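Local coordinates for protein putative rubredoxin reductase (Rhodopseudomonas palustris, PDB 3FG2) that probably passes electrons from NADH through its bound FAD to a ferredoxin of the CYP199A2 system, at residues T3-G8 / I97-L102; V259-L264 / A311-G316; S271-C276 / D298-V303. One frame throughout, in Å; residues are numbered along the deposited sequence.

Interaction 1: T3-G8 / I97-L102. With FAD (flavin-adenine dinucleotide), chain B.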
# COMPACT_ATOMS: atom_id res chain seq x y z
N THR A 3 -13.00 -25.05 -10.32
CA THR A 3 -11.84 -24.17 -10.36
C THR A 3 -12.04 -22.79 -9.75
O THR A 3 -13.10 -22.18 -9.87
CB THR A 3 -11.35 -24.00 -11.82
OG1 THR A 3 -11.02 -25.29 -12.36
CG2 THR A 3 -10.13 -23.09 -11.88
N VAL A 4 -10.99 -22.30 -9.08
CA VAL A 4 -11.00 -20.98 -8.47
C VAL A 4 -10.00 -20.14 -9.25
O VAL A 4 -8.80 -20.45 -9.29
CB VAL A 4 -10.55 -21.01 -6.99
CG1 VAL A 4 -10.36 -19.59 -6.48
CG2 VAL A 4 -11.57 -21.74 -6.15
N LEU A 5 -10.49 -19.09 -9.89
CA LEU A 5 -9.64 -18.23 -10.68
C LEU A 5 -9.27 -16.96 -9.93
O LEU A 5 -10.15 -16.23 -9.45
CB LEU A 5 -10.36 -17.87 -11.99
CG LEU A 5 -9.75 -18.40 -13.30
CD1 LEU A 5 -9.30 -19.84 -13.13
CD2 LEU A 5 -10.79 -18.27 -14.41
N ILE A 6 -7.97 -16.70 -9.82
CA ILE A 6 -7.49 -15.51 -9.13
C ILE A 6 -6.91 -14.54 -10.15
O ILE A 6 -5.96 -14.87 -10.86
CB ILE A 6 -6.38 -15.83 -8.12
CG1 ILE A 6 -6.82 -16.97 -7.21
CG2 ILE A 6 -6.06 -14.59 -7.31
CD1 ILE A 6 -5.69 -17.54 -6.38
N ALA A 7 -7.50 -13.34 -10.21
CA ALA A 7 -7.07 -12.29 -11.13
C ALA A 7 -6.20 -11.29 -10.40
O ALA A 7 -6.70 -10.45 -9.65
CB ALA A 7 -8.28 -11.59 -11.71
N GLY A 8 -4.89 -11.38 -10.63
CA GLY A 8 -3.96 -10.49 -9.95
C GLY A 8 -3.09 -11.34 -9.06
O GLY A 8 -3.61 -12.04 -8.19
N ILE A 97 -11.49 -18.97 -19.74
CA ILE A 97 -11.54 -20.04 -18.75
C ILE A 97 -12.83 -20.01 -17.94
O ILE A 97 -13.35 -18.94 -17.63
CB ILE A 97 -10.34 -19.95 -17.79
CG1 ILE A 97 -9.04 -19.97 -18.58
CG2 ILE A 97 -10.38 -21.09 -16.79
CD1 ILE A 97 -7.81 -19.85 -17.73
N GLU A 98 -13.34 -21.19 -17.61
CA GLU A 98 -14.55 -21.29 -16.80
C GLU A 98 -14.07 -21.29 -15.35
O GLU A 98 -12.97 -21.76 -15.05
CB GLU A 98 -15.29 -22.60 -17.05
CG GLU A 98 -15.82 -22.78 -18.45
CD GLU A 98 -16.65 -24.05 -18.57
OE1 GLU A 98 -17.75 -24.11 -17.97
OE2 GLU A 98 -16.20 -24.99 -19.26
N TYR A 99 -14.90 -20.77 -14.46
CA TYR A 99 -14.52 -20.74 -13.06
C TYR A 99 -15.68 -21.12 -12.16
O TYR A 99 -16.85 -20.93 -12.52
CB TYR A 99 -14.00 -19.34 -12.69
CG TYR A 99 -15.02 -18.22 -12.83
CD1 TYR A 99 -16.06 -18.08 -11.91
CD2 TYR A 99 -14.95 -17.31 -13.89
CE1 TYR A 99 -17.02 -17.08 -12.05
CE2 TYR A 99 -15.90 -16.31 -14.03
CZ TYR A 99 -16.93 -16.20 -13.12
OH TYR A 99 -17.88 -15.23 -13.27
N GLY A 100 -15.35 -21.68 -11.00
CA GLY A 100 -16.36 -22.04 -10.03
C GLY A 100 -16.56 -20.78 -9.22
O GLY A 100 -17.68 -20.31 -9.00
N HIS A 101 -15.43 -20.22 -8.77
CA HIS A 101 -15.44 -18.98 -8.00
C HIS A 101 -14.29 -18.10 -8.51
O HIS A 101 -13.18 -18.59 -8.75
CB HIS A 101 -15.27 -19.25 -6.51
CG HIS A 101 -15.73 -18.12 -5.64
ND1 HIS A 101 -14.98 -16.97 -5.46
CD2 HIS A 101 -16.89 -17.92 -4.96
CE1 HIS A 101 -15.66 -16.12 -4.71
NE2 HIS A 101 -16.82 -16.67 -4.40
N LEU A 102 -14.58 -16.82 -8.70
CA LEU A 102 -13.61 -15.85 -9.19
C LEU A 102 -13.15 -14.90 -8.09
O LEU A 102 -13.97 -14.27 -7.41
CB LEU A 102 -14.21 -15.04 -10.35
CG LEU A 102 -13.40 -13.87 -10.89
CD1 LEU A 102 -12.04 -14.36 -11.37
CD2 LEU A 102 -14.16 -13.18 -12.03
PA FAD B . -0.85 -5.61 -5.61
O1A FAD B . -0.72 -4.28 -6.26
O2A FAD B . 0.17 -6.16 -4.91
O5B FAD B . -0.95 -6.50 -6.87
C5B FAD B . -1.94 -6.34 -7.93
C4B FAD B . -1.43 -7.24 -9.07
O4B FAD B . -2.58 -7.49 -9.97
C3B FAD B . -0.33 -6.65 -9.96
O3B FAD B . 0.77 -7.46 -10.22
C2B FAD B . -1.11 -6.16 -11.14
O2B FAD B . -0.34 -5.94 -12.27
C1B FAD B . -2.07 -7.30 -11.33
N9A FAD B . -3.28 -7.04 -12.10
C8A FAD B . -4.03 -5.88 -12.12
N7A FAD B . -5.07 -5.95 -12.93
C5A FAD B . -5.02 -7.21 -13.47
C6A FAD B . -5.90 -7.90 -14.45
N6A FAD B . -6.96 -7.36 -15.00
N1A FAD B . -5.51 -9.19 -14.76
C2A FAD B . -4.41 -9.79 -14.20
N3A FAD B . -3.56 -9.23 -13.31
C4A FAD B . -3.91 -7.93 -12.97
N1 FAD B . 2.21 -1.84 2.61
C2 FAD B . 2.62 -2.04 3.86
O2 FAD B . 1.88 -2.47 4.69
N3 FAD B . 3.96 -1.76 4.28
C4 FAD B . 4.91 -1.26 3.39
O4 FAD B . 6.04 -1.04 3.78
C4X FAD B . 4.47 -1.04 2.02
N5 FAD B . 5.36 -0.57 1.10
C5X FAD B . 4.92 -0.38 -0.20
C6 FAD B . 5.86 0.10 -1.14
C7 FAD B . 5.52 0.31 -2.46
C7M FAD B . 6.56 0.83 -3.43
C8 FAD B . 4.15 0.04 -2.91
C8M FAD B . 3.71 0.25 -4.35
C9 FAD B . 3.20 -0.44 -1.98
C9A FAD B . 3.57 -0.65 -0.63
N10 FAD B . 2.65 -1.16 0.38
C10 FAD B . 3.07 -1.35 1.66
C1' FAD B . 1.26 -1.45 -0.05
C2' FAD B . 1.13 -2.94 -0.49
O2' FAD B . 2.10 -3.19 -1.49
C3' FAD B . -0.27 -3.15 -1.01
O3' FAD B . -1.21 -2.91 0.04
C4' FAD B . -0.43 -4.57 -1.52
O4' FAD B . 0.52 -4.84 -2.58
C5' FAD B . -1.84 -4.75 -2.03
O5' FAD B . -1.95 -6.22 -2.58
P FAD B . -2.82 -6.50 -3.78
O1P FAD B . -2.65 -8.03 -3.94
O2P FAD B . -4.13 -6.06 -3.64
O3P FAD B . -2.29 -5.82 -4.96

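Interaction 2: V259-L264 / A311-G316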
# COMPACT_ATOMS: atom_id res chain seq x y z
N VAL A 259 -17.85 -5.00 -1.91
CA VAL A 259 -18.04 -6.34 -1.37
C VAL A 259 -18.63 -6.24 0.05
O VAL A 259 -18.47 -5.23 0.72
CB VAL A 259 -16.70 -7.13 -1.33
CG1 VAL A 259 -16.15 -7.30 -2.74
CG2 VAL A 259 -15.69 -6.39 -0.46
N ASP A 260 -19.32 -7.29 0.49
CA ASP A 260 -19.92 -7.29 1.83
C ASP A 260 -18.94 -7.76 2.92
O ASP A 260 -17.74 -7.84 2.68
CB ASP A 260 -21.19 -8.16 1.87
CG ASP A 260 -20.93 -9.62 1.49
OD1 ASP A 260 -19.76 -10.06 1.54
OD2 ASP A 260 -21.91 -10.32 1.16
N GLN A 261 -19.47 -8.05 4.10
CA GLN A 261 -18.64 -8.50 5.22
C GLN A 261 -17.76 -9.70 4.90
O GLN A 261 -16.68 -9.87 5.48
CB GLN A 261 -19.51 -8.85 6.42
CG GLN A 261 -20.27 -7.69 7.01
CD GLN A 261 -21.23 -8.11 8.11
OE1 GLN A 261 -21.91 -7.27 8.70
NE2 GLN A 261 -21.30 -9.41 8.39
N GLN A 262 -18.21 -10.53 3.97
CA GLN A 262 -17.44 -11.71 3.62
C GLN A 262 -16.61 -11.54 2.36
O GLN A 262 -16.11 -12.51 1.80
CB GLN A 262 -18.38 -12.91 3.48
CG GLN A 262 -18.79 -13.49 4.84
CD GLN A 262 -19.95 -14.46 4.73
OE1 GLN A 262 -20.01 -15.28 3.81
NE2 GLN A 262 -20.87 -14.39 5.69
N LEU A 263 -16.46 -10.28 1.94
CA LEU A 263 -15.67 -9.93 0.77
C LEU A 263 -16.24 -10.50 -0.53
O LEU A 263 -15.51 -10.84 -1.46
CB LEU A 263 -14.21 -10.39 0.98
CG LEU A 263 -13.68 -10.00 2.37
CD1 LEU A 263 -12.26 -10.50 2.57
CD2 LEU A 263 -13.76 -8.50 2.52
N LEU A 264 -17.57 -10.60 -0.57
CA LEU A 264 -18.28 -11.11 -1.73
C LEU A 264 -18.97 -9.96 -2.46
O LEU A 264 -19.54 -9.08 -1.82
CB LEU A 264 -19.34 -12.13 -1.31
CG LEU A 264 -18.89 -13.56 -1.02
CD1 LEU A 264 -19.98 -14.32 -0.28
CD2 LEU A 264 -18.54 -14.25 -2.33
N ALA A 311 -17.35 -19.55 6.72
CA ALA A 311 -17.54 -18.23 6.18
C ALA A 311 -17.74 -17.31 7.37
O ALA A 311 -18.72 -17.45 8.11
CB ALA A 311 -18.76 -18.20 5.28
N LYS A 312 -16.81 -16.38 7.56
CA LYS A 312 -16.89 -15.43 8.68
C LYS A 312 -16.69 -14.00 8.21
O LYS A 312 -16.09 -13.75 7.18
CB LYS A 312 -15.83 -15.75 9.73
CG LYS A 312 -16.14 -16.93 10.62
CD LYS A 312 -15.03 -17.10 11.64
CE LYS A 312 -15.46 -17.99 12.78
NZ LYS A 312 -16.66 -17.44 13.48
N PRO A 313 -17.21 -13.04 8.98
CA PRO A 313 -17.06 -11.63 8.62
C PRO A 313 -15.58 -11.26 8.67
O PRO A 313 -14.88 -11.65 9.60
CB PRO A 313 -17.85 -10.90 9.70
CG PRO A 313 -18.91 -11.89 10.06
CD PRO A 313 -18.15 -13.19 10.11
N TYR A 314 -15.11 -10.53 7.66
CA TYR A 314 -13.71 -10.11 7.63
C TYR A 314 -13.44 -9.18 8.81
O TYR A 314 -14.20 -8.24 9.05
CB TYR A 314 -13.41 -9.37 6.32
CG TYR A 314 -12.03 -8.78 6.33
CD1 TYR A 314 -10.91 -9.60 6.34
CD2 TYR A 314 -11.84 -7.40 6.40
CE1 TYR A 314 -9.62 -9.08 6.43
CE2 TYR A 314 -10.55 -6.85 6.50
CZ TYR A 314 -9.45 -7.71 6.51
OH TYR A 314 -8.17 -7.21 6.60
N ASP A 315 -12.36 -9.43 9.54
CA ASP A 315 -12.01 -8.59 10.68
C ASP A 315 -10.50 -8.47 10.91
O ASP A 315 -10.05 -8.37 12.05
CB ASP A 315 -12.68 -9.10 11.96
CG ASP A 315 -12.62 -8.09 13.12
OD1 ASP A 315 -12.87 -8.48 14.27
OD2 ASP A 315 -12.34 -6.89 12.88
N GLY A 316 -9.73 -8.48 9.83
CA GLY A 316 -8.29 -8.35 9.98
C GLY A 316 -8.01 -6.99 10.57
O GLY A 316 -8.34 -5.98 9.95

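Interaction 3: S271-C276 / D298-V303. With FAD (flavin-adenine dinucleotide), chain B.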
# COMPACT_ATOMS: atom_id res chain seq x y z
N SER A 271 -15.41 -12.83 -5.65
CA SER A 271 -14.94 -12.09 -4.48
C SER A 271 -13.89 -11.07 -4.89
O SER A 271 -13.28 -11.18 -5.95
CB SER A 271 -14.31 -13.04 -3.45
OG SER A 271 -15.29 -13.86 -2.85
N ALA A 272 -13.68 -10.07 -4.03
CA ALA A 272 -12.67 -9.04 -4.28
C ALA A 272 -11.87 -8.87 -2.99
O ALA A 272 -12.45 -8.77 -1.91
CB ALA A 272 -13.33 -7.73 -4.67
N ILE A 273 -10.55 -8.86 -3.11
CA ILE A 273 -9.67 -8.72 -1.95
C ILE A 273 -8.48 -7.79 -2.23
O ILE A 273 -8.07 -7.62 -3.39
CB ILE A 273 -9.10 -10.08 -1.52
CG1 ILE A 273 -8.33 -10.71 -2.69
CG2 ILE A 273 -10.21 -11.01 -1.05
CD1 ILE A 273 -7.61 -11.98 -2.34
N GLY A 274 -7.94 -7.22 -1.16
CA GLY A 274 -6.78 -6.35 -1.30
C GLY A 274 -7.07 -4.89 -1.59
O GLY A 274 -8.13 -4.37 -1.29
N ASP A 275 -6.09 -4.23 -2.18
CA ASP A 275 -6.22 -2.82 -2.51
C ASP A 275 -7.44 -2.49 -3.37
O ASP A 275 -7.98 -1.40 -3.28
CB ASP A 275 -4.96 -2.34 -3.22
CG ASP A 275 -3.80 -2.10 -2.27
OD1 ASP A 275 -3.89 -2.50 -1.09
OD2 ASP A 275 -2.79 -1.51 -2.71
N CYS A 276 -7.87 -3.44 -4.19
CA CYS A 276 -9.01 -3.20 -5.09
C CYS A 276 -10.37 -3.30 -4.43
O CYS A 276 -11.38 -2.88 -5.02
CB CYS A 276 -8.96 -4.16 -6.28
SG CYS A 276 -9.60 -5.85 -5.96
N ASP A 298 -4.67 -10.64 5.32
CA ASP A 298 -5.79 -11.09 6.13
C ASP A 298 -7.05 -11.29 5.30
O ASP A 298 -7.82 -12.22 5.54
CB ASP A 298 -6.09 -10.10 7.26
CG ASP A 298 -4.93 -9.96 8.24
OD1 ASP A 298 -4.12 -10.91 8.37
OD2 ASP A 298 -4.85 -8.89 8.88
N GLN A 299 -7.26 -10.43 4.32
CA GLN A 299 -8.43 -10.57 3.48
C GLN A 299 -8.33 -11.87 2.68
O GLN A 299 -9.32 -12.58 2.51
CB GLN A 299 -8.59 -9.37 2.55
CG GLN A 299 -9.49 -8.29 3.12
CD GLN A 299 -9.76 -7.17 2.14
OE1 GLN A 299 -9.86 -7.41 0.93
NE2 GLN A 299 -9.90 -5.96 2.65
N ALA A 300 -7.12 -12.18 2.21
CA ALA A 300 -6.91 -13.41 1.46
C ALA A 300 -7.25 -14.61 2.34
O ALA A 300 -7.93 -15.54 1.90
CB ALA A 300 -5.47 -13.49 0.99
N ARG A 301 -6.78 -14.59 3.58
CA ARG A 301 -7.05 -15.67 4.52
C ARG A 301 -8.56 -15.84 4.72
O ARG A 301 -9.08 -16.96 4.72
CB ARG A 301 -6.37 -15.40 5.86
CG ARG A 301 -4.87 -15.66 5.88
CD ARG A 301 -4.25 -15.23 7.20
NE ARG A 301 -2.97 -15.88 7.48
CZ ARG A 301 -1.87 -15.74 6.75
NH1 ARG A 301 -1.87 -14.94 5.69
NH2 ARG A 301 -0.76 -16.39 7.08
N CYS A 302 -9.26 -14.71 4.88
CA CYS A 302 -10.70 -14.72 5.08
C CYS A 302 -11.46 -15.42 3.95
O CYS A 302 -12.40 -16.19 4.20
CB CYS A 302 -11.21 -13.29 5.22
SG CYS A 302 -12.98 -13.20 5.48
N VAL A 303 -11.05 -15.13 2.71
CA VAL A 303 -11.68 -15.74 1.54
C VAL A 303 -11.32 -17.22 1.45
O VAL A 303 -12.19 -18.05 1.21
CB VAL A 303 -11.23 -15.03 0.25
CG1 VAL A 303 -11.63 -15.85 -0.98
CG2 VAL A 303 -11.88 -13.66 0.18
PA FAD B . -0.85 -5.61 -5.61
O1A FAD B . -0.72 -4.28 -6.26
O2A FAD B . 0.17 -6.16 -4.91
O5B FAD B . -0.95 -6.50 -6.87
C5B FAD B . -1.94 -6.34 -7.93
C4B FAD B . -1.43 -7.24 -9.07
O4B FAD B . -2.58 -7.49 -9.97
C3B FAD B . -0.33 -6.65 -9.96
O3B FAD B . 0.77 -7.46 -10.22
C2B FAD B . -1.11 -6.16 -11.14
O2B FAD B . -0.34 -5.94 -12.27
C1B FAD B . -2.07 -7.30 -11.33
N9A FAD B . -3.28 -7.04 -12.10
C8A FAD B . -4.03 -5.88 -12.12
N7A FAD B . -5.07 -5.95 -12.93
C5A FAD B . -5.02 -7.21 -13.47
C6A FAD B . -5.90 -7.90 -14.45
N6A FAD B . -6.96 -7.36 -15.00
N1A FAD B . -5.51 -9.19 -14.76
C2A FAD B . -4.41 -9.79 -14.20
N3A FAD B . -3.56 -9.23 -13.31
C4A FAD B . -3.91 -7.93 -12.97
N1 FAD B . 2.21 -1.84 2.61
C2 FAD B . 2.62 -2.04 3.86
O2 FAD B . 1.88 -2.47 4.69
N3 FAD B . 3.96 -1.76 4.28
C4 FAD B . 4.91 -1.26 3.39
O4 FAD B . 6.04 -1.04 3.78
C4X FAD B . 4.47 -1.04 2.02
N5 FAD B . 5.36 -0.57 1.10
C5X FAD B . 4.92 -0.38 -0.20
C6 FAD B . 5.86 0.10 -1.14
C7 FAD B . 5.52 0.31 -2.46
C7M FAD B . 6.56 0.83 -3.43
C8 FAD B . 4.15 0.04 -2.91
C8M FAD B . 3.71 0.25 -4.35
C9 FAD B . 3.20 -0.44 -1.98
C9A FAD B . 3.57 -0.65 -0.63
N10 FAD B . 2.65 -1.16 0.38
C10 FAD B . 3.07 -1.35 1.66
C1' FAD B . 1.26 -1.45 -0.05
C2' FAD B . 1.13 -2.94 -0.49
O2' FAD B . 2.10 -3.19 -1.49
C3' FAD B . -0.27 -3.15 -1.01
O3' FAD B . -1.21 -2.91 0.04
C4' FAD B . -0.43 -4.57 -1.52
O4' FAD B . 0.52 -4.84 -2.58
C5' FAD B . -1.84 -4.75 -2.03
O5' FAD B . -1.95 -6.22 -2.58
P FAD B . -2.82 -6.50 -3.78
O1P FAD B . -2.65 -8.03 -3.94
O2P FAD B . -4.13 -6.06 -3.64
O3P FAD B . -2.29 -5.82 -4.96

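Interaction 1: T3-G8 / I97-L102
L5 gives up more surface than any other residue of this contact, with I97 at the tip of its side chain, L102 CD1 near its CB, and Y99 CB against its flank. Its CD2 methyl meets the branch methyl CG2 of I97 at 3.7 Å and, on the same arm, Y99 CB at 3.8 Å, where the leucine and tyrosine side chains cross at about a right angle. L102 comes in with CD1, which sits 3.9 Å from L5 CB and also lies against the carbonyl oxygen of L5. The reach follows from its torsions: CG lies anti to the backbone N (chi1 173°), and CB is laid over the centre of one face of the Y99 ring. T3 contributes through its backbone. Its O takes two amides, G100 N at 2.6 Å in the carbonyl plane and H101 N at 3.2 Å, tilted somewhat from that plane. Parallel pairing then continues from V4 and L5 to H101 and L102, with L5 N donating to H101 O at 3.0 Å. This joins strand 4-7, the central strand of the five-stranded parallel sheet, to strand 101-104. At the far end of strand 4-7 the chain runs into a glycine-rich turn consistent with a Rossmann dinucleotide-binding motif. There G8 CA is 3.3 Å from O4B of the FAD ribose, and a side chain at G8 would collide with that oxygen. Backbone bonds thus fix the strand register, while apolar carbon seals the L5 face, with little polar side-chain chemistry across the contact.

Interaction 2: V259-L264 / A311-G316
D260 OD1 is gripped by two backbone amides, Q262 N at 2.9 Å and L264 N at 3.1 Å, and the turn held in this way presents Q261 O to Y314 N across the contact. The two amides reach the oxygen from opposite faces of the carboxylate, and the first makes an Asx turn superposed on the type I beta turn from D260 to L263. The bond from Y314 N to Q261 O measures 2.8 Å and is almost straight at the hydrogen (173°), although the donor is tilted from the carbonyl plane. Q261 lies beside P313 and points the same way, its NE2 at 3.8 Å from the ring carbon CG of P313, while Q262 brings its CG against K312 O and its OE1 to 3.5 Å from A311 CB. The turn connects strands 257-259 and 270-272 of the FAD-binding part of the fold; 311-316 is the link from helix 293-306 to strand 319-324, the first strand of the C-terminal antiparallel sheet. On the buried side L263 crosses Y314 obliquely, with CD2 3.9 Å from Y314 CB and CD1 near the root of the ring. An alanine here would remove both methyls and is likely to open a gap beneath Y314 CB, giving the ring more freedom to shift. A chi1 of 173° swings the Y314 ring back past its own carbonyl carbon, where it meets F279 edge-to-face, and its OH makes weak hydrogen bonds to Q294 and N295 of helix 293-306.

Interaction 3: S271-C276 / D298-V303
S271 turns its CB toward the helix and meets V303 CG2 with it, a loose 4.4 Å contact, while its OG is hydrogen-bonded to R306 one turn further along the same helix. A272 faces the other way, onto strand 257-259. I273 carries most of the apolar packing: its CG2 presses on V303 CG2 at 3.4 Å, tighter than usual for two methyl groups. The other branch, with CG1 set between the backbone N and the carbonyl carbon (chi1 58°), runs out alongside A300, where CD1 comes 4.2 Å from A300 CB. The I273 side chain also touches A12 of helix 11-22. Q299 lies beneath the backbone here, its chain extended beyond CG so that OE1 arrives 3.2 Å from I273 CA. That oxygen accepts G274 N at 2.8 Å, the donor standing well above the amide plane, and so ties the helix to the strand's exit. The sequence at this point, a small apolar run ending in Gly-Asp, is consistent with the Gly-Asp FAD-binding motif found in this family, in which the aspartate takes the ribityl chain. G274 has backbone angles that suit glycine alone, and a side chain on it would clash with the flavin-side phosphate at O2P. D275 follows: its N donates to that same O2P at 3.1 Å, and its OD1 receives the ribityl O3' hydroxyl at 2.9 Å. One residue thereby grips FAD at two points, phosphate by backbone and sugar alcohol by carboxylate. The carbonyl of D275 is in turn held by R289, and C276 packs on I257.

Overall arrangement
Interactions 1 and 3, with centres 14 Å apart, belong to one parallel sheet: L102 O and S271 N, 2.7 Å apart, probably form a hydrogen bond between the neighbouring strands. Both reach FAD, G8 of interaction 1 at the adenosine ribose and D275 of interaction 3 at the ribityl chain, so the cofactor spans from one to the other. Interaction 3 is nested inside the chain loop closed by interaction 2, and their centres are only 8 Å apart. L263 O and A272 N, at 3.2 Å, are a probable hydrogen bond, and Y314 packs on Q299. Interaction 2 itself stays off the cofactor, the Y314 side chain being about 10 Å from FAD.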